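Local coordinates for protein AT-less polyketide synthase (Streptomyces platensis subsp. rosaceus, PDB 4TKT) that probably catalyses decarboxylative condensation to extend the growing polyketide chain, as a ketosynthase domain of the AT-less isomigrastatin synthase, at residues P292-A298 with I331-G335; I315-H321 with L421-F427; A346-I352 with F398-V404. One frame throughout, in Å; residues are numbered along the deposited sequence.

In the fold
The three contacts lie on one side of the thiolase-fold ketosynthase; contacts 2 and 3 belong to one sheet and contact 1 joins two helices that pack beside it. Contact 2 pairs strands 317-319 and 421-427 of the large mixed sheet, and contact 3 adds strands 350-353 and 403-405, ending at the sheet margin; their centres are about 13 Å apart, and Ile318 N reaches Ala351 O at 2.8 Å, a probable hydrogen bond. The centre of contact 1 is about 14 Å from that of contact 2. There Glu332 OE1 lies 2.6 Å from His321 N, tying helix 328-340 to the probable active-site histidine. Contacts 1 and 3 meet where Ile333 CD1 packs on Ile352 CD1 at 3.8 Å.

Contact 1: P292-A298 with I331-G335; sequences PNPLAQA and IEIAG
The helix-helix packing of the thiolase-fold ketosynthase brings the first turn of helix 294-308, with Pro292 just ahead of it, against Ile331 and Gly335 of helix 328-340. The axes of the two short helical segments approach to 8.0 Å, inclined at 46°. Ile331 supplies most of the apolar contact. Its CG1 is turned opposite the carbonyl carbon (chi1 -80°), which sends CD1 to the ring of Pro292, 3.8 Å from CG, while the CG2 branch rests 4.0 Å from Pro294 CD. Replacing Ile331 with an alanine removes both branches and would probably open a gap beside the two proline rings, Pro292 losing its apolar partner and Pro294 left with Ala334 alone on this helix. One turn further on, the absence of a side chain at Gly335 lets the backbones draw together: Gly335 CA makes a CA-H...O contact of 3.4 Å with Pro294 O, and Ala298 CB sits 3.3 Å from Gly335 O. At the head of helix 294-308, Asn293 is the N-cap, its OD1 accepting from Leu295 N, while its ND2 bonds to Gly283 O. Gln297 closes the other flank. Its extended chain places OE1 3.3 Å from Glu332 CA, and an ordered water joins the helices by donating both to Gln297 OE1 and, over 3.0 Å, to Glu332 O.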
# COMPACT_ATOMS: atom_id res chain seq x y z
N PRO A 292 4.73 23.24 -13.33
CA PRO A 292 5.90 22.42 -12.98
C PRO A 292 7.21 22.94 -13.58
O PRO A 292 7.21 23.60 -14.62
CB PRO A 292 5.55 21.04 -13.55
CG PRO A 292 4.55 21.31 -14.61
CD PRO A 292 3.75 22.48 -14.14
N ASN A 293 8.31 22.61 -12.91
CA ASN A 293 9.64 23.08 -13.31
C ASN A 293 10.54 21.92 -13.72
O ASN A 293 10.93 21.11 -12.88
CB ASN A 293 10.27 23.86 -12.15
CG ASN A 293 11.59 24.50 -12.52
OD1 ASN A 293 12.17 24.22 -13.56
ND2 ASN A 293 12.08 25.37 -11.64
N PRO A 294 10.88 21.84 -15.01
CA PRO A 294 11.67 20.71 -15.51
C PRO A 294 13.06 20.64 -14.88
O PRO A 294 13.58 19.54 -14.66
CB PRO A 294 11.76 20.98 -17.01
CG PRO A 294 11.60 22.46 -17.13
CD PRO A 294 10.62 22.84 -16.06
N LEU A 295 13.65 21.79 -14.59
CA LEU A 295 14.99 21.83 -14.01
C LEU A 295 14.97 21.33 -12.56
O LEU A 295 15.91 20.68 -12.11
CB LEU A 295 15.57 23.24 -14.08
CG LEU A 295 15.74 23.84 -15.48
CD1 LEU A 295 16.57 25.11 -15.42
CD2 LEU A 295 16.38 22.83 -16.42
N ALA A 296 13.89 21.65 -11.85
CA ALA A 296 13.74 21.19 -10.47
C ALA A 296 13.51 19.69 -10.42
O ALA A 296 14.03 19.00 -9.54
CB ALA A 296 12.60 21.92 -9.79
N GLN A 297 12.74 19.19 -11.38
CA GLN A 297 12.49 17.76 -11.48
C GLN A 297 13.78 17.01 -11.78
O GLN A 297 14.04 15.96 -11.21
CB GLN A 297 11.45 17.47 -12.56
CG GLN A 297 10.07 18.02 -12.24
CD GLN A 297 9.04 17.64 -13.28
OE1 GLN A 297 9.34 16.89 -14.21
NE2 GLN A 297 7.82 18.16 -13.13
N ALA A 298 14.58 17.58 -12.68
CA ALA A 298 15.86 16.98 -13.03
C ALA A 298 16.78 16.95 -11.82
O ALA A 298 17.53 15.99 -11.61
CB ALA A 298 16.51 17.74 -14.17
N ILE A 331 6.88 18.33 -19.98
CA ILE A 331 7.81 18.88 -19.01
C ILE A 331 8.49 17.78 -18.21
O ILE A 331 9.69 17.84 -17.95
CB ILE A 331 7.09 19.86 -18.05
CG1 ILE A 331 6.91 21.22 -18.73
CG2 ILE A 331 7.86 20.03 -16.75
CD1 ILE A 331 6.21 22.25 -17.86
N GLU A 332 7.72 16.76 -17.83
CA GLU A 332 8.27 15.64 -17.07
C GLU A 332 9.35 14.90 -17.85
O GLU A 332 10.39 14.54 -17.30
CB GLU A 332 7.17 14.66 -16.67
CG GLU A 332 7.70 13.41 -15.98
CD GLU A 332 6.62 12.61 -15.30
OE1 GLU A 332 6.96 11.82 -14.39
OE2 GLU A 332 5.43 12.75 -15.66
N ILE A 333 9.11 14.68 -19.14
CA ILE A 333 10.09 14.01 -19.99
C ILE A 333 11.33 14.87 -20.16
O ILE A 333 12.46 14.37 -20.16
CB ILE A 333 9.49 13.66 -21.36
CG1 ILE A 333 8.34 12.68 -21.19
CG2 ILE A 333 10.55 13.05 -22.27
CD1 ILE A 333 8.73 11.41 -20.47
N ALA A 334 11.13 16.18 -20.29
CA ALA A 334 12.23 17.12 -20.37
C ALA A 334 13.09 17.04 -19.11
O ALA A 334 14.32 17.10 -19.18
CB ALA A 334 11.72 18.53 -20.58
N GLY A 335 12.43 16.91 -17.96
CA GLY A 335 13.11 16.80 -16.69
C GLY A 335 13.92 15.52 -16.59
O GLY A 335 15.07 15.53 -16.14
O HOH W 1 11.03 14.43 -14.35

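Contact 2: I315-H321 with L421-F427; sequences IGCIEAH and LGGLSSF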
# COMPACT_ATOMS: atom_id res chain seq x y z
N ILE A 315 19.25 1.83 -14.93
CA ILE A 315 17.83 1.95 -14.63
C ILE A 315 17.00 1.22 -15.69
O ILE A 315 17.09 1.52 -16.88
CB ILE A 315 17.36 3.42 -14.58
CG1 ILE A 315 18.13 4.21 -13.52
CG2 ILE A 315 15.86 3.48 -14.30
CD1 ILE A 315 17.74 3.89 -12.11
N GLY A 316 16.22 0.24 -15.25
CA GLY A 316 15.44 -0.58 -16.16
C GLY A 316 14.05 -0.04 -16.42
O GLY A 316 13.47 -0.27 -17.48
N CYS A 317 13.51 0.68 -15.44
CA CYS A 317 12.14 1.18 -15.54
C CYS A 317 11.93 2.44 -14.72
O CYS A 317 12.43 2.56 -13.60
CB CYS A 317 11.16 0.09 -15.10
SG CYS A 317 9.43 0.62 -15.02
N ILE A 318 11.19 3.39 -15.29
CA ILE A 318 10.79 4.59 -14.57
C ILE A 318 9.27 4.64 -14.46
O ILE A 318 8.57 4.67 -15.47
CB ILE A 318 11.28 5.87 -15.27
CG1 ILE A 318 12.80 5.99 -15.19
CG2 ILE A 318 10.63 7.09 -14.64
CD1 ILE A 318 13.32 6.31 -13.80
N GLU A 319 8.77 4.64 -13.23
CA GLU A 319 7.35 4.86 -12.99
C GLU A 319 7.10 6.36 -12.84
O GLU A 319 7.35 6.94 -11.78
CB GLU A 319 6.87 4.09 -11.76
CG GLU A 319 5.43 4.38 -11.35
CD GLU A 319 4.41 3.98 -12.40
OE1 GLU A 319 4.75 3.18 -13.29
OE2 GLU A 319 3.26 4.48 -12.33
N ALA A 320 6.61 6.98 -13.91
CA ALA A 320 6.51 8.43 -13.99
C ALA A 320 5.26 9.00 -13.31
O ALA A 320 4.32 8.27 -13.01
CB ALA A 320 6.56 8.88 -15.44
N HIS A 321 5.28 10.30 -13.08
CA HIS A 321 4.12 11.03 -12.59
C HIS A 321 2.98 10.86 -13.60
O HIS A 321 1.92 10.32 -13.26
CB HIS A 321 4.46 12.51 -12.39
CG HIS A 321 3.44 13.27 -11.61
ND1 HIS A 321 2.96 12.83 -10.39
CD2 HIS A 321 2.83 14.45 -11.85
CE1 HIS A 321 2.08 13.71 -9.93
NE2 HIS A 321 1.99 14.70 -10.80
N LEU A 421 16.75 -2.43 -11.38
CA LEU A 421 16.80 -1.08 -10.83
C LEU A 421 15.68 -0.21 -11.38
O LEU A 421 15.43 -0.18 -12.59
CB LEU A 421 18.16 -0.44 -11.15
CG LEU A 421 18.56 0.80 -10.35
CD1 LEU A 421 18.54 0.51 -8.86
CD2 LEU A 421 19.93 1.28 -10.79
N GLY A 422 14.98 0.49 -10.49
CA GLY A 422 13.85 1.30 -10.89
C GLY A 422 13.82 2.68 -10.27
O GLY A 422 14.44 2.93 -9.24
N GLY A 423 13.09 3.59 -10.91
CA GLY A 423 12.92 4.94 -10.41
C GLY A 423 11.46 5.33 -10.34
O GLY A 423 10.64 4.88 -11.14
N LEU A 424 11.12 6.17 -9.37
CA LEU A 424 9.73 6.54 -9.12
C LEU A 424 9.61 8.03 -8.83
O LEU A 424 10.24 8.54 -7.90
CB LEU A 424 9.17 5.72 -7.96
CG LEU A 424 7.81 6.11 -7.38
CD1 LEU A 424 6.70 5.90 -8.39
CD2 LEU A 424 7.55 5.31 -6.11
N SER A 425 8.78 8.72 -9.61
CA SER A 425 8.61 10.16 -9.45
C SER A 425 7.20 10.54 -9.01
O SER A 425 6.22 9.88 -9.36
CB SER A 425 8.93 10.88 -10.76
OG SER A 425 10.28 10.67 -11.15
N SER A 426 7.10 11.61 -8.22
CA SER A 426 5.81 12.16 -7.83
C SER A 426 5.96 13.66 -7.64
O SER A 426 6.78 14.12 -6.84
CB SER A 426 5.29 11.50 -6.56
OG SER A 426 3.91 11.77 -6.38
N PHE A 427 5.17 14.43 -8.38
CA PHE A 427 5.31 15.88 -8.41
C PHE A 427 4.03 16.57 -7.95
O PHE A 427 3.00 16.48 -8.61
CB PHE A 427 5.69 16.35 -9.82
CG PHE A 427 6.91 15.67 -10.38
CD1 PHE A 427 8.03 15.48 -9.59
CD2 PHE A 427 6.93 15.22 -11.69
CE1 PHE A 427 9.16 14.86 -10.10
CE2 PHE A 427 8.05 14.60 -12.21
CZ PHE A 427 9.17 14.42 -11.41
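His321 has its CG swung opposite the backbone N (chi1 -166°) and Phe427 has its CG opposite the carbonyl carbon (chi1 -54°), a combination that lays the imidazole against the start of the phenylalanine side chain. Phe427 CB stands over the imidazole face, 4.1 Å from its centroid, in a CH-pi contact, while His321 CB touches Phe427 CD2 at 3.7 Å. The rings themselves meet obliquely, planes 57° apart. The pair lies just beyond the bridged part of two parallel strands of the thiolase-fold sheet, Phe427 ending strand 421-427 and His321 in the loop after strand 317-319. His321 closes the Glu-Ala-His sequence that, in ketosynthases, carries a catalytic histidine; its ring also meets that of His361. Backbone hydrogen bonds run from Gly316 N to Leu421 O, Gly423 N to Cys317 O, Glu319 N to Gly423 O and Ser425 N to Glu319 O. Ile318 CD1 folds onto Gly423 CA at 3.7 Å, where a glycine leaves room for it. On the other face, Glu319 CG lies 3.6 Å from Leu424 CD1; the bend beyond CG leads the carboxylate off to Lys373 and Ala355 N. Ser426 OG bonds to the carbonyl oxygen of Cys186, probably the acyl-carrying cysteine, and Ser425 OG to His435 ND1.

Contact 3: A346-I352 with F398-V404; sequences ARNFCAI and FADSPFV
Phe403 and Ile352 pack at the margin of the thiolase-fold sheet, where strand 403-405, its outermost strand on this side, runs parallel to strand 350-353. The Phe403 ring is clasped on both faces: Ile352 CD1 makes a CH-pi contact over one, 4.1 Å from the centroid, and CB of its own neighbour Pro402 covers the opposite one. With CG1 of Ile352 extended away from the backbone N (chi1 -166°), CD1 reaches the ring while CG2 lies against Phe403 CB at 3.8 Å. Cys350 SG approaches the ring edge, 5.1 Å from the centroid, as a sulfur-aromatic contact. Phe340 and Leu336 of helix 328-340 also touch this ring, the Phe340 ring nearly perpendicular to it.

The backbones hold these groups in place. Val404 N donates to Cys350 O, and Pro402 O takes two donors, Cys350 N and Phe349 N, the latter from above the carbonyl plane. Phe349 also packs on the proline, CE1 to Pro402 CB at 3.6 Å, and its ring makes a cation-pi contact with Arg313. Ahead of the strands, Asn348 N uses an in-plane lone pair of Ser401 O, and Asn348 CB touches Val404 CG2.

Farther out, Arg347 grips one oxygen with two nitrogens: NE, at 3.1 Å, and NH2, at 3.2 Å, both donate to Ala399 O, which lies at the guanidinium edge, near its plane. Asp400 offers only a nearby opposite charge, since its OD1 stands well out of that plane. The chain leading into strand 403-405 makes an ST turn, in which Ser401 OG accepts from Phe403 N at 3.2 Å.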
# COMPACT_ATOMS: atom_id res chain seq x y z
N ALA A 346 23.10 7.58 -23.89
CA ALA A 346 22.40 6.42 -24.43
C ALA A 346 20.93 6.71 -24.71
O ALA A 346 20.34 7.62 -24.11
CB ALA A 346 22.53 5.24 -23.48
N ARG A 347 20.33 5.94 -25.62
CA ARG A 347 18.95 6.16 -26.02
C ARG A 347 18.13 4.87 -25.98
O ARG A 347 18.60 3.81 -26.38
CB ARG A 347 18.90 6.75 -27.43
CG ARG A 347 19.43 8.17 -27.53
CD ARG A 347 19.62 8.59 -28.98
NE ARG A 347 18.49 8.17 -29.82
CZ ARG A 347 18.62 7.48 -30.95
NH1 ARG A 347 19.82 7.12 -31.38
NH2 ARG A 347 17.54 7.14 -31.64
N ASN A 348 16.89 4.99 -25.50
CA ASN A 348 15.90 3.92 -25.57
C ASN A 348 16.32 2.63 -24.87
O ASN A 348 16.21 1.55 -25.44
CB ASN A 348 15.58 3.62 -27.03
CG ASN A 348 15.27 4.87 -27.82
OD1 ASN A 348 14.57 5.76 -27.35
ND2 ASN A 348 15.81 4.95 -29.04
N PHE A 349 16.78 2.74 -23.63
CA PHE A 349 17.19 1.57 -22.85
C PHE A 349 16.29 1.37 -21.64
O PHE A 349 16.29 0.30 -21.03
CB PHE A 349 18.65 1.71 -22.41
CG PHE A 349 18.92 2.93 -21.56
CD1 PHE A 349 19.31 4.12 -22.15
CD2 PHE A 349 18.79 2.87 -20.18
CE1 PHE A 349 19.56 5.24 -21.37
CE2 PHE A 349 19.04 3.99 -19.40
CZ PHE A 349 19.43 5.17 -20.00
N CYS A 350 15.53 2.40 -21.30
CA CYS A 350 14.72 2.41 -20.09
C CYS A 350 13.23 2.39 -20.43
O CYS A 350 12.79 3.06 -21.36
CB CYS A 350 15.06 3.63 -19.24
SG CYS A 350 14.21 3.72 -17.65
N ALA A 351 12.46 1.62 -19.67
CA ALA A 351 11.02 1.58 -19.86
C ALA A 351 10.37 2.70 -19.07
O ALA A 351 10.90 3.14 -18.05
CB ALA A 351 10.46 0.23 -19.44
N ILE A 352 9.22 3.16 -19.54
CA ILE A 352 8.50 4.23 -18.86
C ILE A 352 6.99 4.07 -19.03
O ILE A 352 6.51 3.59 -20.05
CB ILE A 352 8.96 5.63 -19.36
CG1 ILE A 352 8.48 6.73 -18.41
CG2 ILE A 352 8.52 5.88 -20.79
CD1 ILE A 352 9.05 8.10 -18.73
N PHE A 398 10.25 10.54 -27.93
CA PHE A 398 10.78 9.41 -27.19
C PHE A 398 11.94 8.74 -27.92
O PHE A 398 12.77 8.08 -27.30
CB PHE A 398 9.68 8.39 -26.90
CG PHE A 398 8.93 8.64 -25.63
CD1 PHE A 398 9.61 9.02 -24.48
CD2 PHE A 398 7.56 8.52 -25.58
CE1 PHE A 398 8.93 9.26 -23.31
CE2 PHE A 398 6.87 8.76 -24.40
CZ PHE A 398 7.56 9.14 -23.26
N ALA A 399 11.98 8.92 -29.24
CA ALA A 399 13.05 8.37 -30.05
C ALA A 399 14.40 8.94 -29.63
O ALA A 399 15.39 8.21 -29.54
CB ALA A 399 12.79 8.65 -31.52
N ASP A 400 14.43 10.24 -29.38
CA ASP A 400 15.64 10.90 -28.89
C ASP A 400 15.56 11.07 -27.38
O ASP A 400 15.57 12.19 -26.86
CB ASP A 400 15.84 12.25 -29.57
CG ASP A 400 17.21 12.85 -29.29
OD1 ASP A 400 18.15 12.08 -28.99
OD2 ASP A 400 17.34 14.09 -29.37
N SER A 401 15.46 9.95 -26.67
CA SER A 401 15.32 9.95 -25.23
C SER A 401 15.87 8.64 -24.67
O SER A 401 16.07 7.69 -25.43
CB SER A 401 13.86 10.14 -24.82
OG SER A 401 13.13 8.94 -25.00
N PRO A 402 16.11 8.58 -23.35
CA PRO A 402 16.54 7.30 -22.77
C PRO A 402 15.43 6.26 -22.76
O PRO A 402 15.70 5.09 -22.48
CB PRO A 402 16.92 7.68 -21.33
CG PRO A 402 17.12 9.15 -21.35
CD PRO A 402 16.18 9.68 -22.38
N PHE A 403 14.21 6.67 -23.08
CA PHE A 403 13.04 5.85 -22.79
C PHE A 403 12.39 5.17 -23.99
O PHE A 403 12.60 5.54 -25.14
CB PHE A 403 11.98 6.70 -22.09
CG PHE A 403 12.50 7.46 -20.91
CD1 PHE A 403 12.88 6.80 -19.75
CD2 PHE A 403 12.62 8.84 -20.96
CE1 PHE A 403 13.36 7.49 -18.67
CE2 PHE A 403 13.10 9.54 -19.87
CZ PHE A 403 13.47 8.87 -18.73
N VAL A 404 11.60 4.14 -23.67
CA VAL A 404 10.67 3.53 -24.61
C VAL A 404 9.33 3.36 -23.89
O VAL A 404 9.25 2.66 -22.88
CB VAL A 404 11.16 2.17 -25.12
CG1 VAL A 404 10.06 1.46 -25.90
CG2 VAL A 404 12.39 2.34 -25.99